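Long-range contacts in glycoside hydrolase family protein (Novosphingobium sp. PP1Y, PDB 6Q2F), which is an alpha-L-rhamnosidase that probably hydrolyses terminal alpha-L-rhamnose from glycosides and binds a sodium ion in the crystal: residues Leu803-Val814 / Asp837-Leu848; Thr384-Arg392 / Glu506-Pro514. All blocks are in the same frame, centred on the assembly; numbering follows the deposited sequence.

Contact 1. Residues Leu803-Val814 / Asp837-Leu848; sequences LAALRKLAALVV and DLTEWSSLVARL
Helices 803-814 and 838-848 run roughly side by side, Leu803 facing Trp841 and Ala810 facing Leu844, with N-to-C directions 38° apart and segment axes 10.0 Å apart at closest approach. Leu844 is the knob of the interface: its side chain enters the hole formed by Leu803, Leu806, Arg807 and Ala810, with CD2 placed 3.8 Å from Ala810 CB. Leu806 slides past it in the opposite sense. With CG trans to the backbone N (chi1 -178°), Leu806 sends CD2 over the indole of Trp841, 3.9 Å from the centroid of the five-membered ring and only 9° off its normal, a CH-pi contact; the same methyl also touches Val845 CG2. At the far end Leu848 CD1 lies 3.8 Å from Ala810 CA and meets Val813 CG2 tip to tip. One partly exposed edge is ionic. Arg807 grips Glu840 side-on, NE to OE2 and NH2 to OE1, both 2.8 Å; the carboxylate oxygens lie near the guanidinium plane, but OE2 is approached from above its own carboxylate plane. NH2 also reaches Asp837 OD2 at 3.2 Å, extending the pair into a network. Trp841 NE1 donates to Met801 O. The two helices follow strands 788-794 and 818-820, parallel neighbours in a mixed sheet; Val819 lies against Leu809 and Val813, Val857 against Val813 and Leu848, while helix 767-773 flanks helix 803-814.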
loop_
_atom_site.group_PDB
_atom_site.type_symbol
_atom_site.label_atom_id
_atom_site.label_comp_id
_atom_site.label_asym_id
_atom_site.label_seq_id
_atom_site.Cartn_x
_atom_site.Cartn_y
_atom_site.Cartn_z
ATOM N N LEU A 803 20.271 20.093 3.392
ATOM C CA LEU A 803 20.312 21.548 3.463
ATOM C C LEU A 803 19.094 22.148 2.777
ATOM O O LEU A 803 18.487 23.091 3.289
ATOM C CB LEU A 803 21.607 22.089 2.846
ATOM C CG LEU A 803 21.674 23.624 2.830
ATOM C CD1 LEU A 803 21.537 24.200 4.239
ATOM C CD2 LEU A 803 22.963 24.110 2.191
ATOM N N ALA A 804 18.710 21.589 1.629
ATOM C CA ALA A 804 17.543 22.074 0.898
ATOM C C ALA A 804 16.283 22.016 1.757
ATOM O O ALA A 804 15.476 22.950 1.758
ATOM C CB ALA A 804 17.347 21.251 -0.381
ATOM N N ALA A 805 16.080 20.912 2.480
ATOM C CA ALA A 805 14.923 20.841 3.363
ATOM C C ALA A 805 15.076 21.830 4.501
ATOM O O ALA A 805 14.124 22.525 4.861
ATOM C CB ALA A 805 14.737 19.422 3.915
ATOM N N LEU A 806 16.272 21.898 5.088
ATOM C CA LEU A 806 16.475 22.765 6.246
ATOM C C LEU A 806 16.277 24.227 5.871
ATOM O O LEU A 806 15.696 25.008 6.643
ATOM C CB LEU A 806 17.866 22.529 6.821
ATOM C CG LEU A 806 18.234 23.319 8.071
ATOM C CD1 LEU A 806 17.281 22.978 9.207
ATOM C CD2 LEU A 806 19.658 22.971 8.460
ATOM N N ARG A 807 16.737 24.606 4.674
ATOM C CA ARG A 807 16.531 25.958 4.171
ATOM C C ARG A 807 15.053 26.311 4.140
ATOM O O ARG A 807 14.642 27.381 4.604
ATOM C CB ARG A 807 17.116 26.087 2.771
ATOM C CG ARG A 807 18.607 26.383 2.734
ATOM C CD ARG A 807 19.138 26.144 1.311
ATOM N NE ARG A 807 20.471 26.705 1.134
ATOM C CZ ARG A 807 21.196 26.556 0.037
ATOM N NH1 ARG A 807 20.711 25.849 -0.977
ATOM N NH2 ARG A 807 22.398 27.113 -0.043
ATOM N N LYS A 808 14.243 25.429 3.558
ATOM C CA LYS A 808 12.820 25.714 3.453
ATOM C C LYS A 808 12.177 25.761 4.827
ATOM O O LYS A 808 11.334 26.620 5.104
ATOM C CB LYS A 808 12.129 24.670 2.578
ATOM C CG LYS A 808 10.747 25.121 2.167
ATOM C CD LYS A 808 10.816 26.264 1.143
ATOM C CE LYS A 808 9.467 26.969 1.019
ATOM N NZ LYS A 808 9.426 27.991 -0.071
ATOM N N LEU A 809 12.578 24.852 5.707
ATOM C CA LEU A 809 12.015 24.823 7.049
ATOM C C LEU A 809 12.367 26.096 7.805
ATOM O O LEU A 809 11.497 26.728 8.418
ATOM C CB LEU A 809 12.528 23.587 7.772
ATOM C CG LEU A 809 11.894 23.234 9.093
ATOM C CD1 LEU A 809 10.515 22.579 8.851
ATOM C CD2 LEU A 809 12.852 22.312 9.817
ATOM N N ALA A 810 13.639 26.502 7.747
ATOM C CA ALA A 810 14.048 27.758 8.367
ATOM C C ALA A 810 13.289 28.935 7.780
ATOM O O ALA A 810 12.894 29.849 8.511
ATOM C CB ALA A 810 15.556 27.968 8.201
ATOM N N ALA A 811 13.083 28.943 6.461
ATOM C CA ALA A 811 12.408 30.082 5.852
ATOM C C ALA A 811 10.950 30.153 6.301
ATOM O O ALA A 811 10.416 31.244 6.542
ATOM C CB ALA A 811 12.505 30.000 4.327
ATOM N N LEU A 812 10.290 29.000 6.437
ATOM C CA LEU A 812 8.911 29.015 6.909
ATOM C C LEU A 812 8.839 29.469 8.362
ATOM O O LEU A 812 7.986 30.289 8.716
ATOM C CB LEU A 812 8.281 27.634 6.741
ATOM C CG LEU A 812 8.089 27.150 5.302
ATOM C CD1 LEU A 812 7.732 25.673 5.288
ATOM C CD2 LEU A 812 7.004 27.964 4.611
ATOM N N VAL A 813 9.725 28.939 9.212
ATOM C CA VAL A 813 9.838 29.404 10.595
ATOM C C VAL A 813 10.024 30.917 10.634
ATOM O O VAL A 813 9.227 31.641 11.241
ATOM C CB VAL A 813 10.987 28.677 11.323
ATOM C CG1 VAL A 813 11.206 29.280 12.697
ATOM C CG2 VAL A 813 10.687 27.191 11.461
ATOM N N VAL A 814 11.072 31.420 9.963
ATOM C CA VAL A 814 11.342 32.862 9.984
ATOM C C VAL A 814 10.149 33.644 9.430
ATOM O O VAL A 814 9.869 34.770 9.859
ATOM C CB VAL A 814 12.651 33.169 9.233
ATOM C CG1 VAL A 814 12.836 34.675 9.016
ATOM C CG2 VAL A 814 13.844 32.634 10.050
ATOM N N ASP A 837 28.319 24.704 0.432
ATOM C CA ASP A 837 27.409 25.229 1.450
ATOM C C ASP A 837 27.513 24.561 2.813
ATOM O O ASP A 837 26.583 24.468 3.576
ATOM C CB ASP A 837 25.969 25.189 0.961
ATOM C CG ASP A 837 25.707 26.139 -0.154
ATOM O OD1 ASP A 837 26.072 27.298 -0.059
ATOM O OD2 ASP A 837 25.118 25.737 -1.138
ATOM N N LEU A 838 28.687 24.095 3.106
ATOM C CA LEU A 838 28.999 23.455 4.369
ATOM C C LEU A 838 28.394 24.169 5.571
ATOM O O LEU A 838 27.434 23.719 6.188
ATOM C CB LEU A 838 30.523 23.479 4.530
ATOM C CG LEU A 838 31.362 24.230 3.483
ATOM C CD1 LEU A 838 32.756 24.535 3.982
ATOM C CD2 LEU A 838 31.387 23.425 2.204
ATOM N N THR A 839 29.002 25.295 5.876
ATOM C CA THR A 839 28.661 26.180 6.956
ATOM C C THR A 839 27.207 26.559 7.165
ATOM O O THR A 839 26.787 26.726 8.258
ATOM C CB THR A 839 29.453 27.474 6.710
ATOM O OG1 THR A 839 30.834 27.161 6.775
ATOM C CG2 THR A 839 29.134 28.572 7.692
ATOM N N GLU A 840 26.467 26.720 6.105
ATOM C CA GLU A 840 25.087 27.188 6.171
ATOM C C GLU A 840 24.176 26.197 6.890
ATOM O O GLU A 840 23.288 26.605 7.651
ATOM C CB GLU A 840 24.565 27.479 4.762
ATOM C CG GLU A 840 23.109 27.937 4.749
ATOM C CD GLU A 840 22.574 28.145 3.346
ATOM O OE1 GLU A 840 23.359 28.024 2.382
ATOM O OE2 GLU A 840 21.368 28.422 3.213
ATOM N N TRP A 841 24.384 24.896 6.671
ATOM C CA TRP A 841 23.582 23.885 7.358
ATOM C C TRP A 841 23.702 24.050 8.866
ATOM O O TRP A 841 22.693 24.092 9.579
ATOM C CB TRP A 841 24.033 22.485 6.928
ATOM C CG TRP A 841 23.163 21.338 7.381
ATOM C CD1 TRP A 841 22.217 20.698 6.642
ATOM C CD2 TRP A 841 23.182 20.676 8.663
ATOM N NE1 TRP A 841 21.638 19.691 7.374
ATOM C CE2 TRP A 841 22.210 19.653 8.618
ATOM C CE3 TRP A 841 23.930 20.842 9.831
ATOM C CZ2 TRP A 841 21.959 18.807 9.695
ATOM C CZ3 TRP A 841 23.678 20.003 10.902
ATOM C CH2 TRP A 841 22.701 19.000 10.828
ATOM N N SER A 842 24.937 24.180 9.362
ATOM C CA SER A 842 25.162 24.347 10.796
ATOM C C SER A 842 24.595 25.666 11.309
ATOM O O SER A 842 24.087 25.733 12.433
ATOM C CB SER A 842 26.656 24.263 11.113
ATOM O OG SER A 842 27.103 22.916 11.114
ATOM N N SER A 843 24.695 26.734 10.516
ATOM C CA SER A 843 24.153 28.016 10.957
ATOM C C SER A 843 22.643 27.930 11.118
ATOM O O SER A 843 22.078 28.445 12.088
ATOM C CB SER A 843 24.518 29.119 9.962
ATOM O OG SER A 843 25.919 29.264 9.865
ATOM N N LEU A 844 21.974 27.285 10.163
ATOM C CA LEU A 844 20.526 27.177 10.228
ATOM C C LEU A 844 20.104 26.318 11.410
ATOM O O LEU A 844 19.127 26.637 12.093
ATOM C CB LEU A 844 19.981 26.614 8.913
ATOM C CG LEU A 844 20.091 27.589 7.737
ATOM C CD1 LEU A 844 19.634 26.933 6.446
ATOM C CD2 LEU A 844 19.258 28.831 8.005
ATOM N N VAL A 845 20.834 25.229 11.675
ATOM C CA VAL A 845 20.513 24.435 12.856
ATOM C C VAL A 845 20.690 25.278 14.110
ATOM O O VAL A 845 19.827 25.285 14.992
ATOM C CB VAL A 845 21.356 23.150 12.902
ATOM C CG1 VAL A 845 21.213 22.481 14.261
ATOM C CG2 VAL A 845 20.898 22.181 11.810
ATOM N N ALA A 846 21.792 26.033 14.198
ATOM C CA ALA A 846 22.005 26.862 15.383
ATOM C C ALA A 846 20.911 27.914 15.532
ATOM O O ALA A 846 20.525 28.244 16.651
ATOM C CB ALA A 846 23.398 27.526 15.350
ATOM N N ARG A 847 20.374 28.428 14.422
ATOM C CA ARG A 847 19.346 29.462 14.524
ATOM C C ARG A 847 18.014 28.879 14.982
ATOM O O ARG A 847 17.344 29.456 15.849
ATOM C CB ARG A 847 19.171 30.198 13.192
ATOM C CG ARG A 847 18.496 31.562 13.385
ATOM C CD ARG A 847 18.099 32.241 12.075
ATOM N NE ARG A 847 17.222 33.374 12.364
ATOM C CZ ARG A 847 16.768 34.235 11.457
ATOM N NH1 ARG A 847 17.101 34.113 10.185
ATOM N NH2 ARG A 847 15.981 35.234 11.828
ATOM N N LEU A 848 17.605 27.743 14.415
ATOM C CA LEU A 848 16.313 27.188 14.795
ATOM C C LEU A 848 16.370 26.495 16.144
ATOM O O LEU A 848 15.338 26.379 16.810
ATOM C CB LEU A 848 15.792 26.195 13.746
ATOM C CG LEU A 848 15.539 26.635 12.314
ATOM C CD1 LEU A 848 14.491 25.774 11.634
ATOM C CD2 LEU A 848 15.185 28.097 12.242
#

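Contact 2. Residues Thr384-Arg392 / Glu506-Pro514; sequences TKAGFVMSR and EVGEANWTP
Asn511 ND2 is bonded to Ala386 O and lies against the face of the Phe388 ring. The bond to Ala386 O spans 2.9 Å with an N-H...O angle of 168°; the oxygen lies in the plane of the amide, yet the nitrogen approaches it from above the carbonyl plane of Ala386, away from the in-plane lone-pair directions. The same nitrogen sits 3.2 Å above the Phe388 ring plane, over its centre, with amide and ring planes 65° apart. CG of Asn511 takes the crowded position between backbone N and carbonyl carbon (chi1 69°), which turns the amide toward both groups, and its OD1 is taken by Leu153 N of strand 151-160. With an alanine at Asn511, Ala386 O and Leu153 N would probably lose these mates and a gap would be likely to open over the Phe388 face. Helix 382-385 gives way at Ala386, and Gly387, the first residue to leave helical phi/psi, forms a Schellman motif, its positive phi favouring glycine and its N bonded back to Thr384 O. The partner segment is part of the loop after barrel strand 497-502, which continues from the sodium ligands Asp503 and Ser504, so the contact joins a beta-alpha loop of a (beta/alpha)8-type barrel to the connection between strands 366-374 and 413-414, in the beta region inserted between barrel strands 127-131 and 497-502. One water donates to Gly387 O and Ala510 O, 2.7 Å from each, bridging the two backbones. Glu509 lays CB 3.2 Å from Phe388 O, then bends at its second torsion to bring OE1 3.3 Å from CE of Met390, a selenomethionine. Phe388 meets Phe180 edge-to-face.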
loop_
_atom_site.group_PDB
_atom_site.type_symbol
_atom_site.label_atom_id
_atom_site.label_comp_id
_atom_site.label_asym_id
_atom_site.label_seq_id
_atom_site.Cartn_x
_atom_site.Cartn_y
_atom_site.Cartn_z
ATOM N N THR A 384 23.263 -3.091 -1.573
ATOM C CA THR A 384 21.985 -2.487 -1.205
ATOM C C THR A 384 22.034 -0.968 -1.347
ATOM O O THR A 384 21.064 -0.358 -1.806
ATOM C CB THR A 384 21.544 -2.910 0.208
ATOM O OG1 THR A 384 20.299 -2.270 0.538
ATOM C CG2 THR A 384 22.563 -2.572 1.258
ATOM N N LYS A 385 23.169 -0.344 -1.009
ATOM C CA LYS A 385 23.262 1.112 -1.123
ATOM C C LYS A 385 23.183 1.569 -2.572
ATOM O O LYS A 385 22.722 2.680 -2.841
ATOM C CB LYS A 385 24.556 1.631 -0.486
ATOM C CG LYS A 385 24.588 1.540 1.038
ATOM C CD LYS A 385 26.012 1.770 1.565
ATOM C CE LYS A 385 26.062 1.675 3.099
ATOM N NZ LYS A 385 27.455 1.738 3.628
ATOM N N ALA A 386 23.609 0.726 -3.508
ATOM C CA ALA A 386 23.527 1.037 -4.929
ATOM C C ALA A 386 22.174 0.687 -5.518
ATOM O O ALA A 386 21.975 0.878 -6.722
ATOM C CB ALA A 386 24.627 0.300 -5.705
ATOM N N GLY A 387 21.251 0.167 -4.719
ATOM C CA GLY A 387 19.914 -0.094 -5.208
ATOM C C GLY A 387 19.698 -1.442 -5.858
ATOM O O GLY A 387 18.653 -1.646 -6.485
ATOM N N PHE A 388 20.646 -2.368 -5.745
ATOM C CA PHE A 388 20.404 -3.704 -6.266
ATOM C C PHE A 388 19.461 -4.501 -5.375
ATOM O O PHE A 388 18.858 -5.465 -5.848
ATOM C CB PHE A 388 21.717 -4.468 -6.422
ATOM C CG PHE A 388 22.582 -3.966 -7.543
ATOM C CD1 PHE A 388 22.230 -4.204 -8.863
ATOM C CD2 PHE A 388 23.745 -3.269 -7.279
ATOM C CE1 PHE A 388 23.015 -3.743 -9.894
ATOM C CE2 PHE A 388 24.541 -2.806 -8.309
ATOM C CZ PHE A 388 24.176 -3.048 -9.620
ATOM N N VAL A 389 19.328 -4.117 -4.105
ATOM C CA VAL A 389 18.423 -4.777 -3.167
ATOM C C VAL A 389 18.093 -3.771 -2.078
ATOM O O VAL A 389 18.935 -2.953 -1.700
ATOM C CB VAL A 389 19.053 -6.064 -2.577
ATOM C CG1 VAL A 389 20.391 -5.743 -1.900
ATOM C CG2 VAL A 389 18.084 -6.717 -1.589
HETATM N N MSE A 390 16.866 -3.838 -1.568
HETATM C CA MSE A 390 16.373 -2.827 -0.650
HETATM C C MSE A 390 16.888 -3.000 0.770
HETATM O O MSE A 390 17.124 -4.115 1.226
HETATM C CB MSE A 390 14.837 -2.829 -0.639
HETATM C CG MSE A 390 14.230 -2.239 -1.908
HETATM SE SE MSE A 390 14.884 -0.452 -2.255
HETATM C CE MSE A 390 16.323 -0.858 -3.537
ATOM N N SER A 391 17.084 -1.884 1.466
ATOM C CA SER A 391 17.208 -1.898 2.913
ATOM C C SER A 391 16.031 -1.115 3.468
ATOM O O SER A 391 15.535 -0.182 2.830
ATOM C CB SER A 391 18.551 -1.313 3.391
ATOM O OG SER A 391 19.638 -2.057 2.876
ATOM N N ARG A 392 15.557 -1.526 4.609
ATOM C CA ARG A 392 14.457 -0.878 5.221
ATOM C C ARG A 392 14.791 0.531 5.659
ATOM O O ARG A 392 14.013 1.422 5.541
ATOM C CB ARG A 392 13.968 -1.720 6.370
ATOM C CG ARG A 392 12.865 -1.070 7.144
ATOM C CD ARG A 392 12.454 -1.893 8.340
ATOM N NE ARG A 392 11.002 -1.876 8.466
ATOM C CZ ARG A 392 10.151 -2.059 7.455
ATOM N NH1 ARG A 392 10.579 -2.239 6.222
ATOM N NH2 ARG A 392 8.871 -2.039 7.690
ATOM N N GLU A 506 5.689 -3.614 -8.127
ATOM C CA GLU A 506 6.722 -4.563 -7.720
ATOM C C GLU A 506 7.335 -5.112 -9.008
ATOM O O GLU A 506 6.783 -6.035 -9.612
ATOM C CB GLU A 506 6.147 -5.671 -6.849
ATOM C CG GLU A 506 7.195 -6.578 -6.244
ATOM C CD GLU A 506 6.574 -7.764 -5.524
ATOM O OE1 GLU A 506 5.375 -7.704 -5.174
ATOM O OE2 GLU A 506 7.293 -8.767 -5.318
ATOM N N VAL A 507 8.460 -4.520 -9.431
ATOM C CA VAL A 507 9.072 -4.838 -10.718
ATOM C C VAL A 507 10.554 -5.159 -10.560
ATOM O O VAL A 507 11.300 -5.172 -11.545
ATOM C CB VAL A 507 8.865 -3.691 -11.722
ATOM C CG1 VAL A 507 7.378 -3.521 -12.032
ATOM C CG2 VAL A 507 9.484 -2.365 -11.196
ATOM N N GLY A 508 10.994 -5.435 -9.336
ATOM C CA GLY A 508 12.403 -5.718 -9.102
ATOM C C GLY A 508 13.204 -4.452 -8.860
ATOM O O GLY A 508 12.660 -3.352 -8.740
ATOM N N GLU A 509 14.530 -4.608 -8.803
ATOM C CA GLU A 509 15.412 -3.537 -8.334
ATOM C C GLU A 509 16.256 -3.040 -9.499
ATOM O O GLU A 509 17.296 -3.623 -9.809
ATOM C CB GLU A 509 16.295 -4.022 -7.185
ATOM C CG GLU A 509 15.527 -4.680 -6.016
ATOM C CD GLU A 509 14.313 -3.859 -5.585
ATOM O OE1 GLU A 509 14.408 -2.619 -5.577
ATOM O OE2 GLU A 509 13.263 -4.471 -5.283
ATOM N N ALA A 510 15.808 -1.956 -10.130
ATOM C CA ALA A 510 16.528 -1.338 -11.235
ATOM C C ALA A 510 17.277 -0.103 -10.740
ATOM O O ALA A 510 16.791 0.633 -9.872
ATOM C CB ALA A 510 15.560 -0.959 -12.351
ATOM N N ASN A 511 18.476 0.123 -11.283
ATOM C CA ASN A 511 19.266 1.242 -10.777
ATOM C C ASN A 511 20.073 1.918 -11.873
ATOM O O ASN A 511 21.120 2.523 -11.579
ATOM C CB ASN A 511 20.208 0.790 -9.652
ATOM C CG ASN A 511 21.345 -0.108 -10.150
ATOM O OD1 ASN A 511 21.405 -0.499 -11.313
ATOM N ND2 ASN A 511 22.258 -0.440 -9.238
ATOM N N TRP A 512 19.655 1.804 -13.133
ATOM C CA TRP A 512 20.283 2.571 -14.200
ATOM C C TRP A 512 19.223 3.000 -15.203
ATOM O O TRP A 512 18.224 2.311 -15.431
ATOM C CB TRP A 512 21.395 1.792 -14.936
ATOM C CG TRP A 512 21.975 2.623 -16.044
ATOM C CD1 TRP A 512 21.710 2.515 -17.367
ATOM C CD2 TRP A 512 22.854 3.749 -15.900
ATOM N NE1 TRP A 512 22.392 3.477 -18.073
ATOM C CE2 TRP A 512 23.091 4.258 -17.189
ATOM C CE3 TRP A 512 23.471 4.367 -14.804
ATOM C CZ2 TRP A 512 23.933 5.345 -17.421
ATOM C CZ3 TRP A 512 24.290 5.457 -15.031
ATOM C CH2 TRP A 512 24.518 5.930 -16.329
ATOM N N THR A 513 19.455 4.158 -15.801
ATOM C CA THR A 513 18.638 4.614 -16.911
ATOM C C THR A 513 19.540 5.509 -17.745
ATOM O O THR A 513 20.447 6.144 -17.194
ATOM C CB THR A 513 17.364 5.338 -16.415
ATOM O OG1 THR A 513 16.409 5.465 -17.476
ATOM C CG2 THR A 513 17.684 6.718 -15.834
ATOM N N PRO A 514 19.356 5.549 -19.065
ATOM C CA PRO A 514 20.404 6.142 -19.928
ATOM C C PRO A 514 20.733 7.609 -19.632
ATOM O O PRO A 514 21.900 8.000 -19.746
ATOM C CB PRO A 514 19.838 5.946 -21.341
ATOM C CG PRO A 514 19.031 4.672 -21.218
ATOM C CD PRO A 514 18.343 4.814 -19.844
HETATM O O HOH W 1 16.998 0.438 -7.142
#

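How the contacts relate
Along the chain the contacts come in series: contact 2 pairs 384-392 with 506-514 before contact 1 pairs 803-814 with 837-848. Their centres are 31 Å apart and their nearest atoms about 18 Å, so they do not touch. They share no sheet: contact 2 lies beside the barrel, at the loop leading on from the sodium-ligand residues Asp503 and Ser504, whereas contact 1 packs two helices of a later alpha/beta domain. A salt bridge from Arg392 to Asp750, in the chain between strands 734-737 and 762-765, points between the regions, though Arg392 is poorly ordered. Both contacts thus belong to the rhamnosidase part of the chain, but to different domains, one beside the metal-bearing barrel and one peripheral.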